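PDB 5N9X: adenylation domain from Streptomyces sp., which is an adenylation domain of the ANL superfamily of AMP-binding enzymes and holds adenosine-5'-triphosphate and threonine in adjoining pockets. Local coordinates for residues 309-314 with 362-367; 406-411 with 416-421. One frame throughout, in Å; residues are numbered along the deposited sequence.

Contact 1. Residues 309-314 with 362-367; sequences NMYGIT and GELWLA. With ATP (adenosine-5'-triphosphate), chain D; THR (threonine), chain C.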
loop_
_atom_site.group_PDB
_atom_site.type_symbol
_atom_site.label_atom_id
_atom_site.label_comp_id
_atom_site.label_asym_id
_atom_site.label_seq_id
_atom_site.Cartn_x
_atom_site.Cartn_y
_atom_site.Cartn_z
ATOM N N ASN A 309 11.963 -6.042 2.895
ATOM C CA ASN A 309 11.270 -5.621 1.705
ATOM C C ASN A 309 10.120 -6.576 1.549
ATOM O O ASN A 309 10.306 -7.770 1.703
ATOM C CB ASN A 309 12.171 -5.619 0.461
ATOM C CG ASN A 309 11.432 -5.113 -0.754
ATOM O OD1 ASN A 309 10.362 -4.523 -0.614
ATOM N ND2 ASN A 309 11.987 -5.329 -1.945
ATOM N N MET A 310 8.924 -6.064 1.308
ATOM C CA MET A 310 7.788 -6.956 1.048
ATOM C C MET A 310 7.120 -6.611 -0.273
ATOM O O MET A 310 6.629 -5.495 -0.441
ATOM C CB MET A 310 6.761 -6.913 2.192
ATOM C CG MET A 310 7.303 -7.407 3.525
ATOM S SD MET A 310 6.112 -7.565 4.890
ATOM C CE MET A 310 5.556 -9.273 4.644
ATOM N N TYR A 311 7.135 -7.554 -1.210
ATOM C CA TYR A 311 6.353 -7.385 -2.432
ATOM C C TYR A 311 4.924 -7.673 -2.055
ATOM O O TYR A 311 4.660 -8.610 -1.274
ATOM C CB TYR A 311 6.819 -8.312 -3.572
ATOM C CG TYR A 311 5.833 -8.409 -4.732
ATOM C CD1 TYR A 311 5.879 -7.500 -5.777
ATOM C CD2 TYR A 311 4.879 -9.416 -4.793
ATOM C CE1 TYR A 311 4.996 -7.579 -6.829
ATOM C CE2 TYR A 311 3.994 -9.504 -5.839
ATOM C CZ TYR A 311 4.052 -8.582 -6.851
ATOM O OH TYR A 311 3.171 -8.663 -7.887
ATOM N N GLY A 312 4.004 -6.880 -2.597
ATOM C CA GLY A 312 2.597 -7.051 -2.293
ATOM C C GLY A 312 1.722 -6.384 -3.329
ATOM O O GLY A 312 2.167 -5.490 -4.056
ATOM N N ILE A 313 0.473 -6.835 -3.393
ATOM C CA ILE A 313 -0.572 -6.262 -4.228
ATOM C C ILE A 313 -1.862 -6.308 -3.461
ATOM O O ILE A 313 -2.037 -7.199 -2.613
ATOM C CB ILE A 313 -0.761 -7.040 -5.545
ATOM C CG1 ILE A 313 -0.347 -8.488 -5.337
ATOM C CG2 ILE A 313 -0.011 -6.412 -6.683
ATOM C CD1 ILE A 313 -0.352 -9.298 -6.566
ATOM N N THR A 314 -2.778 -5.390 -3.757
ATOM C CA THR A 314 -4.023 -5.306 -3.009
ATOM C C THR A 314 -4.867 -6.573 -3.219
ATOM O O THR A 314 -5.599 -7.014 -2.314
ATOM C CB THR A 314 -4.837 -4.039 -3.398
ATOM O OG1 THR A 314 -4.099 -2.856 -3.048
ATOM C CG2 THR A 314 -6.191 -4.026 -2.701
ATOM N N GLY A 362 9.649 -13.776 -15.802
ATOM C CA GLY A 362 8.320 -14.142 -16.252
ATOM C C GLY A 362 7.281 -13.479 -15.376
ATOM O O GLY A 362 7.640 -12.797 -14.416
ATOM N N GLU A 363 6.004 -13.671 -15.695
ATOM C CA GLU A 363 4.924 -13.128 -14.872
ATOM C C GLU A 363 4.659 -13.941 -13.593
ATOM O O GLU A 363 4.442 -15.168 -13.641
ATOM C CB GLU A 363 3.621 -13.017 -15.681
ATOM C CG GLU A 363 2.483 -12.398 -14.857
ATOM C CD GLU A 363 1.174 -12.218 -15.620
ATOM O OE1 GLU A 363 0.987 -12.849 -16.685
ATOM O OE2 GLU A 363 0.322 -11.438 -15.142
ATOM N N LEU A 364 4.643 -13.254 -12.450
ATOM C CA LEU A 364 4.343 -13.936 -11.199
ATOM C C LEU A 364 2.844 -14.157 -11.052
ATOM O O LEU A 364 2.050 -13.231 -11.250
ATOM C CB LEU A 364 4.883 -13.162 -10.003
ATOM C CG LEU A 364 4.458 -13.616 -8.611
ATOM C CD1 LEU A 364 5.316 -14.770 -8.139
ATOM C CD2 LEU A 364 4.602 -12.463 -7.659
ATOM N N TRP A 365 2.488 -15.409 -10.750
ATOM C CA TRP A 365 1.127 -15.835 -10.433
ATOM C C TRP A 365 1.114 -16.263 -8.965
ATOM O O TRP A 365 2.121 -16.797 -8.478
ATOM C CB TRP A 365 0.678 -16.997 -11.336
ATOM C CG TRP A 365 0.390 -16.610 -12.772
ATOM C CD1 TRP A 365 0.748 -15.451 -13.397
ATOM C CD2 TRP A 365 -0.308 -17.398 -13.762
ATOM N NE1 TRP A 365 0.326 -15.465 -14.706
ATOM C CE2 TRP A 365 -0.326 -16.644 -14.957
ATOM C CE3 TRP A 365 -0.921 -18.664 -13.752
ATOM C CZ2 TRP A 365 -0.927 -17.117 -16.137
ATOM C CZ3 TRP A 365 -1.517 -19.129 -14.924
ATOM C CH2 TRP A 365 -1.513 -18.356 -16.097
ATOM N N LEU A 366 0.000 -16.019 -8.264
ATOM C CA LEU A 366 -0.106 -16.329 -6.829
ATOM C C LEU A 366 -1.434 -17.021 -6.447
ATOM O O LEU A 366 -2.521 -16.578 -6.821
ATOM C CB LEU A 366 0.066 -15.054 -5.980
ATOM C CG LEU A 366 1.355 -14.222 -6.049
ATOM C CD1 LEU A 366 1.197 -12.890 -5.320
ATOM C CD2 LEU A 366 2.554 -14.993 -5.470
ATOM N N ALA A 367 -1.327 -18.108 -5.691
ATOM C CA ALA A 367 -2.496 -18.811 -5.179
ATOM C C ALA A 367 -2.401 -18.959 -3.668
ATOM O O ALA A 367 -1.295 -19.030 -3.120
ATOM C CB ALA A 367 -2.619 -20.161 -5.821
HETATM P PG ATP D . -3.523 -1.962 -9.426
HETATM O O1G ATP D . -2.753 -2.893 -10.357
HETATM O O2G ATP D . -4.600 -1.171 -10.102
HETATM O O3G ATP D . -4.078 -2.627 -8.179
HETATM P PB ATP D . -1.295 -0.887 -7.863
HETATM O O1B ATP D . -0.255 -1.744 -8.592
HETATM O O2B ATP D . -0.885 0.390 -7.203
HETATM O O3B ATP D . -2.487 -0.755 -8.969
HETATM P PA ATP D . -1.548 -2.069 -5.367
HETATM O O1A ATP D . -2.064 -3.442 -5.008
HETATM O O2A ATP D . -1.730 -0.943 -4.356
HETATM O O3A ATP D . -2.172 -1.680 -6.783
HETATM O "O5'" ATP D . 0.013 -2.080 -5.853
HETATM C "C5'" ATP D . 0.813 -3.251 -6.025
HETATM C "C4'" ATP D . 1.873 -3.012 -7.102
HETATM O "O4'" ATP D . 3.014 -2.357 -6.568
HETATM C "C3'" ATP D . 2.357 -4.266 -7.808
HETATM O "O3'" ATP D . 1.755 -4.270 -9.098
HETATM C "C2'" ATP D . 3.852 -4.118 -7.936
HETATM O "O2'" ATP D . 4.150 -3.736 -9.276
HETATM C "C1'" ATP D . 4.228 -2.969 -7.026
HETATM N N9 ATP D . 5.006 -3.435 -5.837
HETATM C C8 ATP D . 4.495 -3.657 -4.605
HETATM N N7 ATP D . 5.433 -4.066 -3.720
HETATM C C5 ATP D . 6.599 -4.102 -4.388
HETATM C C6 ATP D . 7.994 -4.447 -4.033
HETATM N N6 ATP D . 8.299 -4.836 -2.780
HETATM N N1 ATP D . 8.930 -4.370 -5.000
HETATM C C2 ATP D . 8.591 -4.009 -6.254
HETATM N N3 ATP D . 7.349 -3.663 -6.662
HETATM C C4 ATP D . 6.316 -3.692 -5.784
HETATM N N THR C . -0.313 -3.528 -0.918
HETATM C CA THR C . 0.485 -2.302 -1.070
HETATM C C THR C . 0.459 -1.952 -2.531
HETATM O O THR C . 0.876 -0.896 -3.047
HETATM C CB THR C . 1.955 -2.473 -0.620
HETATM O OG1 THR C . 2.514 -3.666 -1.208
HETATM C CG2 THR C . 2.041 -2.541 0.899
HETATM O OXT THR C . -0.008 -2.860 -3.204
#
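Leu364 presses its CD2 methyl against Tyr311 CE2 at 3.5 Å, the tightest point between the loop that follows strand 306-310 and strand 362-367. The two backbones are too far apart to pair, so side chains alone bridge the gap. Leu364 and Tyr311 approach from opposite directions, and the methyl meets the ring obliquely. Leu366 adds a second apolar group: its CD1 lies near the plane of the same ring, at the edge, 4.4 Å from Tyr311 CE2. That methyl also meets Ile313 CD1 tip to tip at 4.1 Å.

Tyr311 shows how one ring can serve two neighbours. With CG anti to the backbone N (chi1 166°), it turns CE2 to the leucines while CD1, diagonally across the ring, lies 3.7 Å from ATP C5. The hydroxyl is held by Asp406 OD2. The run NMYGIT matches the A5 core motif of adenylation domains, and here it follows the nucleotide from base to phosphate. ATP N6 donates to Met310 O at 2.9 Å and, more weakly, to Asn309 OD1 at 3.0 Å, while Thr314 lies by the alpha-phosphate. Ile313 divides its branches between the two sides: CD1 goes to Leu366, whereas CG2 packs 3.3 Å from ATP C5'. A chi1 of 27°, well away from a staggered value, accompanies this split.

The other side of strand 362-367 is looser. Glu363 and Trp365, both partly exposed, leave the packing with Tyr311 and Ile313 to the leucines. They are joined to each other by a weak hydrogen bond, Trp365 NE1 to Glu363 OE1 at 3.3 Å, nearly straight at 172°, and the indole stacks on His403 of strand 400-410.

Contact 2. Residues 406-411 with 416-421; sequences DLVSRR and LVYQGR. With ATP (adenosine-5'-triphosphate), chain D.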
loop_
_atom_site.group_PDB
_atom_site.type_symbol
_atom_site.label_atom_id
_atom_site.label_comp_id
_atom_site.label_asym_id
_atom_site.label_seq_id
_atom_site.Cartn_x
_atom_site.Cartn_y
_atom_site.Cartn_z
ATOM N N ASP A 406 3.296 -8.628 -12.891
ATOM C CA ASP A 406 4.647 -8.226 -12.497
ATOM C C ASP A 406 5.660 -9.237 -13.004
ATOM O O ASP A 406 5.413 -10.444 -12.955
ATOM C CB ASP A 406 4.745 -8.101 -10.973
ATOM C CG ASP A 406 4.203 -6.787 -10.450
ATOM O OD1 ASP A 406 4.714 -5.727 -10.866
ATOM O OD2 ASP A 406 3.257 -6.812 -9.634
ATOM N N LEU A 407 6.795 -8.747 -13.486
ATOM C CA LEU A 407 7.885 -9.615 -13.944
ATOM C C LEU A 407 8.921 -9.867 -12.845
ATOM O O LEU A 407 9.464 -8.917 -12.267
ATOM C CB LEU A 407 8.572 -9.000 -15.181
ATOM C CG LEU A 407 7.627 -8.627 -16.329
ATOM C CD1 LEU A 407 8.362 -8.014 -17.498
ATOM C CD2 LEU A 407 6.844 -9.848 -16.784
ATOM N N VAL A 408 9.184 -11.144 -12.567
ATOM C CA VAL A 408 10.206 -11.574 -11.613
ATOM C C VAL A 408 11.057 -12.736 -12.161
ATOM O O VAL A 408 10.698 -13.364 -13.170
ATOM C CB VAL A 408 9.586 -12.035 -10.267
ATOM C CG1 VAL A 408 8.649 -10.993 -9.714
ATOM C CG2 VAL A 408 8.854 -13.349 -10.437
ATOM N N SER A 409 12.175 -13.021 -11.483
ATOM C CA SER A 409 12.979 -14.224 -11.755
ATOM C C SER A 409 13.286 -14.970 -10.468
ATOM O O SER A 409 13.407 -14.361 -9.406
ATOM C CB SER A 409 14.296 -13.883 -12.466
ATOM O OG SER A 409 14.832 -12.664 -12.002
ATOM N N ARG A 410 13.385 -16.290 -10.559
ATOM C CA ARG A 410 13.892 -17.077 -9.449
ATOM C C ARG A 410 15.410 -17.194 -9.597
ATOM O O ARG A 410 15.883 -17.852 -10.534
ATOM C CB ARG A 410 13.256 -18.466 -9.408
ATOM C CG ARG A 410 13.912 -19.377 -8.391
ATOM C CD ARG A 410 13.697 -20.858 -8.670
ATOM N NE ARG A 410 14.792 -21.625 -8.073
ATOM C CZ ARG A 410 14.647 -22.658 -7.246
ATOM N NH1 ARG A 410 13.437 -23.091 -6.907
ATOM N NH2 ARG A 410 15.723 -23.265 -6.760
ATOM N N ARG A 411 16.156 -16.537 -8.702
ATOM C CA ARG A 411 17.623 -16.603 -8.671
ATOM C C ARG A 411 18.024 -17.913 -8.010
ATOM O O ARG A 411 17.239 -18.483 -7.248
ATOM C CB ARG A 411 18.238 -15.406 -7.901
ATOM C CG ARG A 411 18.461 -15.646 -6.374
ATOM C CD ARG A 411 18.740 -14.367 -5.549
ATOM N NE ARG A 411 19.492 -13.361 -6.300
ATOM C CZ ARG A 411 20.036 -12.258 -5.785
ATOM N NH1 ARG A 411 19.941 -12.000 -4.485
ATOM N NH2 ARG A 411 20.692 -11.414 -6.585
ATOM N N LEU A 416 13.113 -14.614 -5.039
ATOM C CA LEU A 416 12.605 -13.856 -6.166
ATOM C C LEU A 416 13.301 -12.502 -6.260
ATOM O O LEU A 416 13.571 -11.852 -5.255
ATOM C CB LEU A 416 11.094 -13.691 -6.061
ATOM C CG LEU A 416 10.371 -15.029 -6.031
ATOM C CD1 LEU A 416 8.861 -14.844 -6.071
ATOM C CD2 LEU A 416 10.833 -15.863 -7.213
ATOM N N VAL A 417 13.634 -12.116 -7.481
ATOM C CA VAL A 417 14.152 -10.797 -7.771
ATOM C C VAL A 417 13.121 -10.100 -8.654
ATOM O O VAL A 417 12.632 -10.688 -9.618
ATOM C CB VAL A 417 15.522 -10.857 -8.481
ATOM C CG1 VAL A 417 16.021 -9.445 -8.825
ATOM C CG2 VAL A 417 16.530 -11.594 -7.629
ATOM N N TYR A 418 12.776 -8.861 -8.317
ATOM C CA TYR A 418 11.721 -8.152 -9.022
ATOM C C TYR A 418 12.304 -7.417 -10.224
ATOM O O TYR A 418 13.272 -6.662 -10.086
ATOM C CB TYR A 418 10.996 -7.171 -8.079
ATOM C CG TYR A 418 10.002 -6.272 -8.791
ATOM C CD1 TYR A 418 8.696 -6.692 -9.013
ATOM C CD2 TYR A 418 10.372 -5.013 -9.245
ATOM C CE1 TYR A 418 7.787 -5.892 -9.670
ATOM C CE2 TYR A 418 9.481 -4.205 -9.892
ATOM C CZ TYR A 418 8.180 -4.650 -10.112
ATOM O OH TYR A 418 7.280 -3.835 -10.762
ATOM N N GLN A 419 11.697 -7.618 -11.396
ATOM C CA GLN A 419 12.205 -6.999 -12.625
ATOM C C GLN A 419 11.429 -5.747 -13.027
ATOM O O GLN A 419 12.034 -4.693 -13.276
ATOM C CB GLN A 419 12.211 -8.020 -13.768
ATOM C CG GLN A 419 12.998 -9.285 -13.436
ATOM C CD GLN A 419 14.496 -9.023 -13.282
ATOM O OE1 GLN A 419 15.029 -8.038 -13.806
ATOM N NE2 GLN A 419 15.182 -9.912 -12.568
ATOM N N GLY A 420 10.101 -5.853 -13.089
ATOM C CA GLY A 420 9.261 -4.703 -13.373
ATOM C C GLY A 420 7.861 -5.081 -13.831
ATOM O O GLY A 420 7.521 -6.263 -13.903
ATOM N N ARG A 421 7.049 -4.079 -14.148
ATOM C CA ARG A 421 5.683 -4.308 -14.597
ATOM C C ARG A 421 5.573 -4.587 -16.091
ATOM O O ARG A 421 6.120 -3.842 -16.894
ATOM C CB ARG A 421 4.820 -3.095 -14.251
ATOM C CG ARG A 421 4.543 -2.964 -12.783
ATOM C CD ARG A 421 3.427 -1.974 -12.544
ATOM N NE ARG A 421 2.170 -2.406 -13.171
ATOM C CZ ARG A 421 1.495 -3.527 -12.883
ATOM N NH1 ARG A 421 1.936 -4.393 -11.976
ATOM N NH2 ARG A 421 0.367 -3.789 -13.527
HETATM P PG ATP D . -3.523 -1.962 -9.426
HETATM O O1G ATP D . -2.753 -2.893 -10.357
HETATM O O2G ATP D . -4.600 -1.171 -10.102
HETATM O O3G ATP D . -4.078 -2.627 -8.179
HETATM P PB ATP D . -1.295 -0.887 -7.863
HETATM O O1B ATP D . -0.255 -1.744 -8.592
HETATM O O2B ATP D . -0.885 0.390 -7.203
HETATM O O3B ATP D . -2.487 -0.755 -8.969
HETATM P PA ATP D . -1.548 -2.069 -5.367
HETATM O O1A ATP D . -2.064 -3.442 -5.008
HETATM O O2A ATP D . -1.730 -0.943 -4.356
HETATM O O3A ATP D . -2.172 -1.680 -6.783
HETATM O "O5'" ATP D . 0.013 -2.080 -5.853
HETATM C "C5'" ATP D . 0.813 -3.251 -6.025
HETATM C "C4'" ATP D . 1.873 -3.012 -7.102
HETATM O "O4'" ATP D . 3.014 -2.357 -6.568
HETATM C "C3'" ATP D . 2.357 -4.266 -7.808
HETATM O "O3'" ATP D . 1.755 -4.270 -9.098
HETATM C "C2'" ATP D . 3.852 -4.118 -7.936
HETATM O "O2'" ATP D . 4.150 -3.736 -9.276
HETATM C "C1'" ATP D . 4.228 -2.969 -7.026
HETATM N N9 ATP D . 5.006 -3.435 -5.837
HETATM C C8 ATP D . 4.495 -3.657 -4.605
HETATM N N7 ATP D . 5.433 -4.066 -3.720
HETATM C C5 ATP D . 6.599 -4.102 -4.388
HETATM C C6 ATP D . 7.994 -4.447 -4.033
HETATM N N6 ATP D . 8.299 -4.836 -2.780
HETATM N N1 ATP D . 8.930 -4.370 -5.000
HETATM C C2 ATP D . 8.591 -4.009 -6.254
HETATM N N3 ATP D . 7.349 -3.663 -6.662
HETATM C C4 ATP D . 6.316 -3.692 -5.784
#
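A classic beta bulge marks the antiparallel hairpin of strands 400-410 and 416-421, where Leu407 faces both Gln419 and Gly420. Leu407 O accepts two backbone N-H groups from one face of its carbonyl plane, Gln419 N at 2.7 Å and Gly420 N at 3.2 Å. In return Leu407 N donates to Gly420 O at 2.6 Å. The unusual backbone angles of Gly420 suit a residue without a CB. Beyond the bulge the regular ladder resumes with the paired bonds of Ser409 and Val417.

A side-chain hydrogen bond spans the strands beside this ladder. The Gln419 chain bends at chi2 and brings NE2 within 2.8 Å of Ser409 OG. Nearby, Val417 CG2 rests over one face of the Arg411 guanidinium.

On the other face of the sheet Val408 and Leu416 pack on Ile348 of strand 345-349, and the same face carries the nucleotide site. Tyr418, CG anti to its N (chi1 173°), turns a ring face to the edge of the base: ATP C2 sits 3.5 Å above the ring centre, edge-on and not in a parallel stack, and Gly420 N backs the opposite face. The phenol donates to Asp406 OD1 at 3.2 Å from the anti side, 33° out of the carboxylate plane. Asp406 OD1 also accepts from ATP O2' at 2.6 Å, while OD2 takes O3' at 3.0 Å and is bonded to Tyr311 as well. Arg421 adds a salt bridge from NH1 to OD1 whose hydrogen bond is weak, its guanidinium turned 79° from the carboxylate. With several partners gripping both oxygens, the carboxylate has little freedom to rotate. An aspartate that clasps both ribose hydroxyls, here within the GDL of the A7 core motif, is a hallmark of ANL nucleotide sites.

Overall arrangement
Contact 1 closes before contact 2 opens along the chain, and their centres lie 9 Å apart on the same side of the chain's centre. Both belong to one mixed sheet, in which strand 362-367 of contact 1 runs antiparallel beside strand 400-410 of contact 2. A backbone bond between Gly362 and Val408 stitches these neighbours together, and Leu364 packs on Val408. ATP is their shared ligand: residues 309-314 line one flank of it, whereas the hairpin 406-411/416-421 supplies the ribose clasp and a ring face that meets the C2 edge of the base. Segments remote in sequence thus meet at one nucleotide, with threonine beside the first of them.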